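Local coordinates for protein MmeI (Methylophilus methylotrophus, PDB 5HR4) that is a type IIL restriction-modification enzyme that binds DNA and probably methylates adenine at N6, with S-adenosyl-L-methionine as the methyl donor, at residues E545-L550 against D624-K629; C796-V801 against S814-T819; W517-A522 against W551-S556. All blocks are in the same frame, centred on the assembly; numbering follows the deposited sequence.

Interaction 1 (E545-L550 against D624-K629); sequences EQVSLL and DVIACK. With nucleotides of chain B.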
loop_
_atom_site.group_PDB
_atom_site.type_symbol
_atom_site.label_atom_id
_atom_site.label_comp_id
_atom_site.label_asym_id
_atom_site.label_seq_id
_atom_site.Cartn_x
_atom_site.Cartn_y
_atom_site.Cartn_z
ATOM N N GLU A 545 7.215 -0.248 -14.960
ATOM C CA GLU A 545 8.347 -1.171 -15.068
ATOM C C GLU A 545 8.128 -2.490 -14.342
ATOM O O GLU A 545 8.862 -3.450 -14.602
ATOM C CB GLU A 545 9.625 -0.515 -14.530
ATOM C CG GLU A 545 9.884 -0.712 -13.033
ATOM C CD GLU A 545 11.123 0.056 -12.527
ATOM O OE1 GLU A 545 12.065 0.301 -13.325
ATOM O OE2 GLU A 545 11.157 0.421 -11.326
ATOM N N GLN A 546 7.153 -2.565 -13.447
ATOM C CA GLN A 546 6.961 -3.771 -12.658
ATOM C C GLN A 546 6.076 -4.805 -13.342
ATOM O O GLN A 546 6.205 -6.002 -13.035
ATOM C CB GLN A 546 6.373 -3.413 -11.289
ATOM C CG GLN A 546 6.951 -2.142 -10.670
ATOM C CD GLN A 546 6.951 -2.175 -9.156
ATOM O OE1 GLN A 546 7.095 -3.232 -8.542
ATOM N NE2 GLN A 546 6.806 -1.009 -8.544
ATOM N N VAL A 547 5.210 -4.382 -14.276
ATOM C CA VAL A 547 4.261 -5.305 -14.900
ATOM C C VAL A 547 4.991 -6.364 -15.713
ATOM O O VAL A 547 4.579 -7.528 -15.759
ATOM C CB VAL A 547 3.257 -4.526 -15.767
ATOM C CG1 VAL A 547 2.113 -5.434 -16.232
ATOM C CG2 VAL A 547 2.727 -3.358 -15.000
ATOM N N SER A 548 6.082 -5.980 -16.368
ATOM C CA SER A 548 6.892 -6.943 -17.101
ATOM C C SER A 548 7.649 -7.891 -16.180
ATOM O O SER A 548 8.024 -8.981 -16.621
ATOM C CB SER A 548 7.898 -6.218 -18.001
ATOM O OG SER A 548 7.302 -5.135 -18.713
ATOM N N LEU A 549 7.916 -7.510 -14.928
ATOM C CA LEU A 549 8.777 -8.338 -14.090
ATOM C C LEU A 549 8.014 -9.273 -13.181
ATOM O O LEU A 549 8.609 -10.232 -12.688
ATOM C CB LEU A 549 9.706 -7.481 -13.222
ATOM C CG LEU A 549 10.510 -6.408 -13.963
ATOM C CD1 LEU A 549 11.246 -5.556 -12.963
ATOM C CD2 LEU A 549 11.455 -6.990 -15.020
ATOM N N LEU A 550 6.725 -9.031 -12.947
ATOM C CA LEU A 550 5.956 -9.850 -12.014
ATOM C C LEU A 550 4.983 -10.795 -12.693
ATOM O O LEU A 550 4.840 -11.943 -12.266
ATOM C CB LEU A 550 5.174 -8.965 -11.039
ATOM C CG LEU A 550 4.298 -9.740 -10.052
ATOM C CD1 LEU A 550 5.132 -10.767 -9.309
ATOM C CD2 LEU A 550 3.662 -8.803 -9.068
ATOM N N ASP A 624 -3.823 -10.105 -22.834
ATOM C CA ASP A 624 -2.798 -10.403 -21.844
ATOM C C ASP A 624 -1.384 -10.040 -22.312
ATOM O O ASP A 624 -0.404 -10.571 -21.776
ATOM C CB ASP A 624 -2.864 -11.879 -21.452
ATOM C CG ASP A 624 -3.669 -12.106 -20.188
ATOM O OD1 ASP A 624 -4.540 -11.267 -19.891
ATOM O OD2 ASP A 624 -3.430 -13.109 -19.477
ATOM N N VAL A 625 -1.260 -9.143 -23.278
ATOM C CA VAL A 625 0.041 -8.692 -23.759
ATOM C C VAL A 625 0.554 -7.591 -22.843
ATOM O O VAL A 625 -0.175 -6.645 -22.519
ATOM C CB VAL A 625 -0.066 -8.193 -25.207
ATOM C CG1 VAL A 625 1.183 -7.451 -25.598
ATOM C CG2 VAL A 625 -0.330 -9.351 -26.147
ATOM N N ILE A 626 1.813 -7.698 -22.433
ATOM C CA ILE A 626 2.448 -6.714 -21.567
ATOM C C ILE A 626 3.452 -5.918 -22.385
ATOM O O ILE A 626 4.217 -6.492 -23.170
ATOM C CB ILE A 626 3.135 -7.383 -20.362
ATOM C CG1 ILE A 626 2.099 -8.098 -19.493
ATOM C CG2 ILE A 626 3.897 -6.348 -19.556
ATOM C CD1 ILE A 626 2.680 -8.769 -18.249
ATOM N N ALA A 627 3.457 -4.597 -22.194
ATOM C CA ALA A 627 4.431 -3.723 -22.842
ATOM C C ALA A 627 5.741 -3.725 -22.051
ATOM O O ALA A 627 5.746 -3.445 -20.846
ATOM C CB ALA A 627 3.859 -2.312 -22.958
ATOM N N CYS A 628 6.851 -4.044 -22.722
ATOM C CA CYS A 628 8.153 -4.201 -22.074
ATOM C C CYS A 628 9.030 -2.984 -22.310
ATOM O O CYS A 628 9.055 -2.433 -23.410
ATOM C CB CYS A 628 8.897 -5.436 -22.595
ATOM S SG CYS A 628 8.023 -7.012 -22.474
ATOM N N LYS A 629 9.751 -2.577 -21.268
ATOM C CA LYS A 629 10.895 -1.672 -21.376
ATOM C C LYS A 629 11.711 -1.955 -22.633
ATOM O O LYS A 629 11.987 -3.114 -22.963
ATOM C CB LYS A 629 11.795 -1.851 -20.146
ATOM C CG LYS A 629 12.052 -0.636 -19.265
ATOM C CD LYS A 629 12.858 -1.121 -18.074
ATOM C CE LYS A 629 13.164 -0.039 -17.059
ATOM N NZ LYS A 629 13.438 -0.662 -15.717
ATOM P P DC B 4 14.274 3.589 -17.147
ATOM O OP1 DC B 4 14.944 2.404 -17.735
ATOM O OP2 DC B 4 13.570 4.565 -18.014
ATOM O "O5'" DC B 4 13.235 3.038 -16.104
ATOM C "C5'" DC B 4 11.980 3.687 -15.929
ATOM C "C4'" DC B 4 11.511 3.416 -14.528
ATOM O "O4'" DC B 4 12.519 3.891 -13.608
ATOM C "C3'" DC B 4 10.187 4.035 -14.117
ATOM O "O3'" DC B 4 9.392 3.009 -13.499
ATOM C "C2'" DC B 4 10.593 5.153 -13.133
ATOM C "C1'" DC B 4 11.950 4.702 -12.615
ATOM N N1 DC B 4 12.932 5.825 -12.343
ATOM C C2 DC B 4 13.917 5.649 -11.362
ATOM O O2 DC B 4 13.943 4.593 -10.723
ATOM N N3 DC B 4 14.817 6.645 -11.138
ATOM C C4 DC B 4 14.761 7.764 -11.852
ATOM N N4 DC B 4 15.653 8.714 -11.579
ATOM C C5 DC B 4 13.766 7.970 -12.860
ATOM C C6 DC B 4 12.886 6.979 -13.079
ATOM P P DC B 5 7.912 3.280 -12.927
ATOM O OP1 DC B 5 7.152 2.012 -13.066
ATOM O OP2 DC B 5 7.408 4.572 -13.423
ATOM O "O5'" DC B 5 8.154 3.517 -11.376
ATOM C "C5'" DC B 5 8.764 2.532 -10.599
ATOM C "C4'" DC B 5 9.353 3.182 -9.376
ATOM O "O4'" DC B 5 10.350 4.128 -9.770
ATOM C "C3'" DC B 5 8.379 4.032 -8.594
ATOM O "O3'" DC B 5 7.634 3.212 -7.742
ATOM C "C2'" DC B 5 9.305 4.979 -7.818
ATOM C "C1'" DC B 5 10.583 4.976 -8.669
ATOM N N1 DC B 5 10.971 6.281 -9.187
ATOM C C2 DC B 5 12.158 6.861 -8.736
ATOM O O2 DC B 5 12.816 6.269 -7.881
ATOM N N3 DC B 5 12.538 8.061 -9.233
ATOM C C4 DC B 5 11.775 8.663 -10.156
ATOM N N4 DC B 5 12.178 9.850 -10.636
ATOM C C5 DC B 5 10.562 8.072 -10.628
ATOM C C6 DC B 5 10.212 6.888 -10.126
#

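Interaction 2 (C796-V801 against S814-T819); sequences CWMRNV and SLVYNT. With nucleotides of chain B.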
loop_
_atom_site.group_PDB
_atom_site.type_symbol
_atom_site.label_atom_id
_atom_site.label_comp_id
_atom_site.label_asym_id
_atom_site.label_seq_id
_atom_site.Cartn_x
_atom_site.Cartn_y
_atom_site.Cartn_z
ATOM N N CYS A 796 -3.084 8.426 -24.478
ATOM C CA CYS A 796 -3.757 7.199 -24.081
ATOM C C CYS A 796 -2.740 6.083 -23.851
ATOM O O CYS A 796 -2.873 5.284 -22.910
ATOM C CB CYS A 796 -4.788 6.814 -25.139
ATOM S SG CYS A 796 -5.414 5.190 -24.903
ATOM N N TRP A 797 -1.706 6.025 -24.693
ATOM C CA TRP A 797 -0.642 5.052 -24.493
ATOM C C TRP A 797 0.081 5.303 -23.173
ATOM O O TRP A 797 0.152 4.416 -22.315
ATOM C CB TRP A 797 0.332 5.092 -25.668
ATOM C CG TRP A 797 1.343 4.009 -25.614
ATOM C CD1 TRP A 797 2.671 4.133 -25.303
ATOM C CD2 TRP A 797 1.116 2.624 -25.867
ATOM N NE1 TRP A 797 3.282 2.911 -25.363
ATOM C CE2 TRP A 797 2.349 1.963 -25.700
ATOM C CE3 TRP A 797 -0.005 1.879 -26.227
ATOM C CZ2 TRP A 797 2.488 0.589 -25.871
ATOM C CZ3 TRP A 797 0.132 0.520 -26.398
ATOM C CH2 TRP A 797 1.375 -0.113 -26.223
ATOM N N MET A 798 0.609 6.518 -22.992
ATOM C CA MET A 798 1.216 6.912 -21.720
ATOM C C MET A 798 0.353 6.526 -20.515
ATOM O O MET A 798 0.874 6.022 -19.512
ATOM C CB MET A 798 1.478 8.419 -21.730
ATOM C CG MET A 798 1.959 8.995 -20.405
ATOM S SD MET A 798 0.651 9.399 -19.217
ATOM C CE MET A 798 -0.335 10.584 -20.126
ATOM N N ARG A 799 -0.967 6.763 -20.596
ATOM C CA ARG A 799 -1.889 6.465 -19.494
ATOM C C ARG A 799 -1.938 4.987 -19.162
ATOM O O ARG A 799 -2.175 4.619 -18.003
ATOM C CB ARG A 799 -3.305 6.914 -19.843
ATOM C CG ARG A 799 -3.753 8.230 -19.254
ATOM C CD ARG A 799 -5.102 8.615 -19.817
ATOM N NE ARG A 799 -5.065 10.007 -20.236
ATOM C CZ ARG A 799 -5.148 10.439 -21.490
ATOM N NH1 ARG A 799 -5.305 9.596 -22.501
ATOM N NH2 ARG A 799 -5.079 11.736 -21.723
ATOM N N ASN A 800 -1.744 4.124 -20.158
ATOM C CA ASN A 800 -1.954 2.692 -19.978
ATOM C C ASN A 800 -0.685 1.894 -19.696
ATOM O O ASN A 800 -0.707 1.002 -18.838
ATOM C CB ASN A 800 -2.656 2.132 -21.208
ATOM C CG ASN A 800 -4.113 2.405 -21.173
ATOM O OD1 ASN A 800 -4.869 1.667 -20.549
ATOM N ND2 ASN A 800 -4.528 3.487 -21.808
ATOM N N VAL A 801 0.419 2.165 -20.394
ATOM C CA VAL A 801 1.628 1.389 -20.176
ATOM C C VAL A 801 2.659 2.131 -19.361
ATOM O O VAL A 801 3.654 1.512 -18.955
ATOM C CB VAL A 801 2.271 0.933 -21.502
ATOM C CG1 VAL A 801 1.209 0.401 -22.436
ATOM C CG2 VAL A 801 3.046 2.080 -22.130
ATOM N N SER A 814 11.691 4.795 -21.822
ATOM C CA SER A 814 11.797 3.372 -22.123
ATOM C C SER A 814 10.469 2.622 -22.012
ATOM O O SER A 814 10.336 1.540 -22.597
ATOM C CB SER A 814 12.838 2.716 -21.217
ATOM O OG SER A 814 12.371 2.642 -19.884
ATOM N N LEU A 815 9.483 3.153 -21.288
ATOM C CA LEU A 815 8.212 2.452 -21.115
ATOM C C LEU A 815 7.119 2.942 -22.055
ATOM O O LEU A 815 6.314 2.142 -22.536
ATOM C CB LEU A 815 7.717 2.586 -19.671
ATOM C CG LEU A 815 8.270 1.604 -18.641
ATOM C CD1 LEU A 815 7.911 2.101 -17.261
ATOM C CD2 LEU A 815 7.700 0.207 -18.865
ATOM N N VAL A 816 7.070 4.241 -22.322
ATOM C CA VAL A 816 6.023 4.837 -23.135
ATOM C C VAL A 816 6.508 5.009 -24.563
ATOM O O VAL A 816 6.158 4.226 -25.453
ATOM C CB VAL A 816 5.602 6.196 -22.558
ATOM C CG1 VAL A 816 4.386 6.731 -23.314
ATOM C CG2 VAL A 816 5.342 6.072 -21.067
ATOM N N TYR A 817 7.318 6.051 -24.772
ATOM C CA TYR A 817 7.806 6.433 -26.095
ATOM C C TYR A 817 8.401 5.251 -26.860
ATOM O O TYR A 817 8.107 5.054 -28.046
ATOM C CB TYR A 817 8.840 7.549 -25.922
ATOM C CG TYR A 817 9.354 8.205 -27.188
ATOM C CD1 TYR A 817 8.566 9.109 -27.889
ATOM C CD2 TYR A 817 10.645 7.961 -27.654
ATOM C CE1 TYR A 817 9.026 9.736 -29.037
ATOM C CE2 TYR A 817 11.117 8.582 -28.816
ATOM C CZ TYR A 817 10.299 9.473 -29.501
ATOM O OH TYR A 817 10.735 10.116 -30.648
ATOM N N ASN A 818 9.246 4.453 -26.205
ATOM C CA ASN A 818 9.967 3.414 -26.937
ATOM C C ASN A 818 9.080 2.242 -27.327
ATOM O O ASN A 818 9.444 1.473 -28.225
ATOM C CB ASN A 818 11.151 2.890 -26.119
ATOM C CG ASN A 818 12.281 3.873 -26.048
ATOM O OD1 ASN A 818 12.348 4.813 -26.839
ATOM N ND2 ASN A 818 13.181 3.666 -25.102
ATOM N N THR A 819 7.946 2.069 -26.668
ATOM C CA THR A 819 7.024 1.001 -27.013
ATOM C C THR A 819 5.809 1.521 -27.760
ATOM O O THR A 819 4.862 0.763 -27.993
ATOM C CB THR A 819 6.590 0.259 -25.754
ATOM O OG1 THR A 819 5.922 1.175 -24.877
ATOM C CG2 THR A 819 7.804 -0.287 -25.046
ATOM P P DC B 4 14.274 3.589 -17.147
ATOM O OP1 DC B 4 14.944 2.404 -17.735
ATOM O OP2 DC B 4 13.570 4.565 -18.014
ATOM O "O5'" DC B 4 13.235 3.038 -16.104
ATOM C "C5'" DC B 4 11.980 3.687 -15.929
ATOM C "C4'" DC B 4 11.511 3.416 -14.528
ATOM O "O4'" DC B 4 12.519 3.891 -13.608
ATOM C "C3'" DC B 4 10.187 4.035 -14.117
ATOM O "O3'" DC B 4 9.392 3.009 -13.499
ATOM C "C2'" DC B 4 10.593 5.153 -13.133
ATOM C "C1'" DC B 4 11.950 4.702 -12.615
ATOM N N1 DC B 4 12.932 5.825 -12.343
ATOM C C2 DC B 4 13.917 5.649 -11.362
ATOM O O2 DC B 4 13.943 4.593 -10.723
ATOM N N3 DC B 4 14.817 6.645 -11.138
ATOM C C4 DC B 4 14.761 7.764 -11.852
ATOM N N4 DC B 4 15.653 8.714 -11.579
ATOM C C5 DC B 4 13.766 7.970 -12.860
ATOM C C6 DC B 4 12.886 6.979 -13.079
#

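Interaction 3 (W517-A522 against W551-S556); sequences WYPKAA and WPLLLS. With SFG (sinefungin), chain H.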
loop_
_atom_site.group_PDB
_atom_site.type_symbol
_atom_site.label_atom_id
_atom_site.label_comp_id
_atom_site.label_asym_id
_atom_site.label_seq_id
_atom_site.Cartn_x
_atom_site.Cartn_y
_atom_site.Cartn_z
ATOM N N TRP A 517 5.126 -11.615 -2.052
ATOM C CA TRP A 517 4.114 -12.551 -1.552
ATOM C C TRP A 517 3.359 -13.269 -2.669
ATOM O O TRP A 517 2.760 -14.314 -2.408
ATOM C CB TRP A 517 3.100 -11.853 -0.636
ATOM C CG TRP A 517 3.580 -11.703 0.771
ATOM C CD1 TRP A 517 3.093 -12.330 1.876
ATOM C CD2 TRP A 517 4.657 -10.879 1.220
ATOM N NE1 TRP A 517 3.800 -11.942 2.991
ATOM C CE2 TRP A 517 4.763 -11.050 2.612
ATOM C CE3 TRP A 517 5.535 -10.005 0.579
ATOM C CZ2 TRP A 517 5.712 -10.378 3.377
ATOM C CZ3 TRP A 517 6.487 -9.339 1.337
ATOM C CH2 TRP A 517 6.569 -9.531 2.722
ATOM N N TYR A 518 3.377 -12.743 -3.900
ATOM C CA TYR A 518 2.613 -13.376 -4.974
ATOM C C TYR A 518 3.221 -14.699 -5.430
ATOM O O TYR A 518 2.476 -15.691 -5.535
ATOM C CB TYR A 518 2.444 -12.400 -6.140
ATOM C CG TYR A 518 1.426 -11.314 -5.895
ATOM C CD1 TYR A 518 1.710 -10.242 -5.053
ATOM C CD2 TYR A 518 0.189 -11.346 -6.527
ATOM C CE1 TYR A 518 0.797 -9.249 -4.832
ATOM C CE2 TYR A 518 -0.745 -10.350 -6.316
ATOM C CZ TYR A 518 -0.435 -9.308 -5.465
ATOM O OH TYR A 518 -1.355 -8.316 -5.252
ATOM N N PRO A 519 4.519 -14.796 -5.741
ATOM C CA PRO A 519 5.072 -16.115 -6.087
ATOM C C PRO A 519 5.015 -17.092 -4.932
ATOM O O PRO A 519 4.819 -18.292 -5.162
ATOM C CB PRO A 519 6.524 -15.799 -6.475
ATOM C CG PRO A 519 6.513 -14.372 -6.831
ATOM C CD PRO A 519 5.527 -13.741 -5.908
ATOM N N LYS A 520 5.197 -16.614 -3.696
ATOM C CA LYS A 520 5.019 -17.467 -2.525
ATOM C C LYS A 520 3.656 -18.135 -2.557
ATOM O O LYS A 520 3.558 -19.361 -2.676
ATOM C CB LYS A 520 5.200 -16.652 -1.242
ATOM C CG LYS A 520 6.612 -16.653 -0.739
ATOM C CD LYS A 520 7.035 -18.057 -0.350
ATOM C CE LYS A 520 8.034 -18.060 0.789
ATOM N NZ LYS A 520 8.480 -19.452 1.116
ATOM N N ALA A 521 2.587 -17.333 -2.468
ATOM C CA ALA A 521 1.230 -17.858 -2.602
ATOM C C ALA A 521 1.099 -18.741 -3.831
ATOM O O ALA A 521 0.554 -19.848 -3.750
ATOM C CB ALA A 521 0.227 -16.710 -2.676
ATOM N N ALA A 522 1.627 -18.286 -4.973
ATOM C CA ALA A 522 1.490 -19.053 -6.210
ATOM C C ALA A 522 2.165 -20.416 -6.109
ATOM O O ALA A 522 1.656 -21.404 -6.645
ATOM C CB ALA A 522 2.055 -18.269 -7.389
ATOM N N TRP A 551 4.319 -10.349 -13.738
ATOM C CA TRP A 551 3.222 -11.117 -14.309
ATOM C C TRP A 551 3.648 -12.205 -15.295
ATOM O O TRP A 551 2.944 -13.218 -15.407
ATOM C CB TRP A 551 2.228 -10.138 -14.925
ATOM C CG TRP A 551 1.629 -9.393 -13.805
ATOM C CD1 TRP A 551 1.982 -8.152 -13.351
ATOM C CD2 TRP A 551 0.633 -9.883 -12.907
ATOM N NE1 TRP A 551 1.232 -7.824 -12.244
ATOM C CE2 TRP A 551 0.397 -8.874 -11.949
ATOM C CE3 TRP A 551 -0.107 -11.071 -12.836
ATOM C CZ2 TRP A 551 -0.546 -9.018 -10.931
ATOM C CZ3 TRP A 551 -1.035 -11.213 -11.824
ATOM C CH2 TRP A 551 -1.246 -10.191 -10.884
ATOM N N PRO A 552 4.767 -12.064 -16.021
ATOM C CA PRO A 552 5.290 -13.235 -16.741
ATOM C C PRO A 552 5.465 -14.440 -15.835
ATOM O O PRO A 552 5.016 -15.545 -16.169
ATOM C CB PRO A 552 6.620 -12.717 -17.295
ATOM C CG PRO A 552 6.348 -11.304 -17.576
ATOM C CD PRO A 552 5.472 -10.836 -16.440
ATOM N N LEU A 553 6.091 -14.246 -14.674
ATOM C CA LEU A 553 6.279 -15.354 -13.749
ATOM C C LEU A 553 4.947 -15.860 -13.204
ATOM O O LEU A 553 4.752 -17.074 -13.065
ATOM C CB LEU A 553 7.197 -14.929 -12.610
ATOM C CG LEU A 553 7.339 -15.964 -11.496
ATOM C CD1 LEU A 553 8.104 -17.183 -11.982
ATOM C CD2 LEU A 553 7.999 -15.344 -10.266
ATOM N N LEU A 554 4.013 -14.960 -12.890
ATOM C CA LEU A 554 2.763 -15.413 -12.289
ATOM C C LEU A 554 1.922 -16.196 -13.293
ATOM O O LEU A 554 1.400 -17.271 -12.971
ATOM C CB LEU A 554 1.973 -14.231 -11.720
ATOM C CG LEU A 554 2.496 -13.624 -10.409
ATOM C CD1 LEU A 554 1.499 -12.652 -9.763
ATOM C CD2 LEU A 554 2.874 -14.716 -9.446
ATOM N N LEU A 555 1.782 -15.675 -14.520
ATOM C CA LEU A 555 0.979 -16.376 -15.523
ATOM C C LEU A 555 1.557 -17.754 -15.824
ATOM O O LEU A 555 0.820 -18.741 -15.917
ATOM C CB LEU A 555 0.870 -15.541 -16.801
ATOM C CG LEU A 555 0.105 -14.208 -16.739
ATOM C CD1 LEU A 555 0.137 -13.489 -18.080
ATOM C CD2 LEU A 555 -1.336 -14.409 -16.314
ATOM N N SER A 556 2.883 -17.848 -15.933
ATOM C CA SER A 556 3.525 -19.123 -16.224
ATOM C C SER A 556 3.237 -20.177 -15.166
ATOM O O SER A 556 3.401 -21.369 -15.442
ATOM C CB SER A 556 5.042 -18.933 -16.354
ATOM O OG SER A 556 5.662 -18.880 -15.080
HETATM N N SFG H . -3.254 -6.257 7.728
HETATM C CA SFG H . -2.666 -5.869 8.992
HETATM C C SFG H . -3.739 -5.141 9.779
HETATM O O SFG H . -4.865 -4.986 9.257
HETATM O OXT SFG H . -3.522 -4.704 10.935
HETATM C CB SFG H . -1.472 -4.950 8.759
HETATM C CG SFG H . -0.506 -5.664 7.825
HETATM C CD SFG H . 0.514 -4.628 7.409
HETATM N NE SFG H . -0.081 -3.861 6.333
HETATM C "C5'" SFG H . 1.838 -5.273 6.969
HETATM C "C4'" SFG H . 2.474 -6.231 8.033
HETATM O "O4'" SFG H . 3.363 -6.982 7.446
HETATM C "C3'" SFG H . 3.272 -5.508 9.132
HETATM O "O3'" SFG H . 2.619 -5.702 10.303
HETATM C "C2'" SFG H . 4.690 -6.151 9.134
HETATM O "O2'" SFG H . 5.179 -6.408 10.518
HETATM C "C1'" SFG H . 4.517 -7.283 8.530
HETATM N N9 SFG H . 5.642 -7.699 7.753
HETATM C C8 SFG H . 6.467 -6.950 7.025
HETATM N N7 SFG H . 7.345 -7.756 6.424
HETATM C C5 SFG H . 7.053 -9.007 6.779
HETATM C C6 SFG H . 7.650 -10.199 6.450
HETATM N N6 SFG H . 8.776 -10.527 5.611
HETATM N N1 SFG H . 7.187 -11.347 6.928
HETATM C C2 SFG H . 6.109 -11.331 7.749
HETATM N N3 SFG H . 5.522 -10.151 8.079
HETATM C C4 SFG H . 5.996 -8.983 7.591
#

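Interaction 1 (E545-L550 against D624-K629)
The flat carboxylate of Glu-545 has the DNA backbone of chain B over one face, with O3' of DC4 standing above the Glu-545 CD atom at 3.6 Å, and Lys-629 coming in beside it. Lys-629 NZ bonds Glu-545 OE1 at 2.9 Å in a salt bridge, arriving on the anti side and 17° out of the carboxylate plane. The other oxygen, OE2, pairs with Lys-487, so two lysines share the carboxylate. Both Glu-545 and Lys-629 are extended beyond CG and run side by side in the same direction, which takes the Lys-629 ammonium along the DC4 phosphate; its charge would be expected to offset both the acid and that phosphate. The backbone of Glu-545 grips the next phosphate, its N donating to OP1 of DC5 at 2.9 Å and 157°. Farther along the helix the chemistry turns apolar. Val-547 turns CG1 (chi1 -170°) to the loop, where it meets Ile-626 CG2 at 3.9 Å and sits equally near CD1 of that isoleucine. Next to this pair, Ser-548 OG lies 3.1 Å from Ala-627 O. A backbone N-H in the first turn of a helix bonded to a phosphate is a common way for proteins to hold the DNA backbone; here it is helix 544-556, where the methyltransferase domain meets the target recognition domain.

Interaction 2 (C796-V801 against S814-T819)
Met-798, on the last turns of helix 792-801, comes closest to Val-816 of the irregular loop 814-819, their CA atoms 5.4 Å apart. Val-816 uses one methyl, CG1, against the helix: it lies 3.7 Å from Met-798 CB and also packs on CD1 of the Trp-797 indole. Trp-797 carries the polar part. With CG swung anti to its own N (chi1 -173°), the indole reaches across to the loop and its NE1 donates to Thr-819 OG1 at 3.2 Å, 147° at the hydrogen and almost exactly in the ring plane. A second, weak bond runs from Trp-797 NE1 to Val-816 O, also 3.2 Å. The threonine hydroxyl passes the chain on, since Thr-819 OG1 donates to Leu-815 O at 2.6 Å from above the carbonyl plane. This short relay ties the loop that follows strand 808-810 back onto the helix before it, inside the target recognition domain. Val-801, one turn on from Trp-797, places CG1 3.6 Å above one face of the indole, toward the rim, while its CG2 leans on Leu-815 O. Phe-896 and Phe-820 also meet the indole. A leucine in place of Trp-797 would probably leave the Thr-819 hydroxyl without its indole donor and open a gap beside Val-816 and Val-801. At the other end of the loop Ser-814 faces the DNA, its OG donating to OP2 of DC4 of chain B at 2.9 Å.

Interaction 3 (W517-A522 against W551-S556)
Leu-554 packs against Tyr-518, Pro-519 and Ala-522, and this is the tight, buried part of the contact. Its two methyls divide the work. CD1 lies against the side of the tyrosine, 3.7 Å from Tyr-518 CD2 and nearly as close to its CB; CD2 reaches over the backbone of Tyr-518 and Pro-519 and ends 4.2 Å from Ala-522 CB. The same CD1 sits 3.6 Å above one face of the Trp-551 ring, toward its rim, so the leucine is wedged between a neighbour on its own helix and the helix opposite. The looser side is Leu-553, partly exposed, whose CG stands anti to the backbone N (chi1 173°) and sends CD2 across the proline at about a right angle, 3.9 Å from Pro-519 CG. No hydrogen bond joins the two segments. Their axes run nearly parallel, 10° apart, and at 10.3 Å the gap is filled by apolar side chains, Leu-554 CD2 resting partly on main chain. At the start of the first helix Trp-517 turns elsewhere: the edge of its indole meets the sinefungin base, CZ2 to C6 at 3.6 Å. In sequence strand 532-538 lies between the two helices. Tyr-518 packs on Ser-537 and Phe-535 of that strand, both Tyr-518 and Trp-551 reach Ile-585 of strand 581-588, and Phe-502 of helix 492-502 touches Pro-519 and Leu-553.

In the fold
Helix 544-556 is shared by interactions 1 and 3: its first half faces the DNA and the loop 624-629, its second half packs on helix 517-524. The two contacts touch where Ile-626 reaches Trp-551 and Pro-552. Interaction 3 is apolar, buried and confined to the methyltransferase domain, whereas interaction 1 is only partly buried, mixes charge with aliphatic packing and crosses to the target recognition domain. Interaction 2, wholly buried and inside that second domain, adds an indole-hydroxyl relay. It abuts interaction 1, with Lys-629 against Ser-814, so both contacts bring groups to the DC4 phosphate. Interactions 2 and 3 do not touch; their centres lie about 24 Å apart.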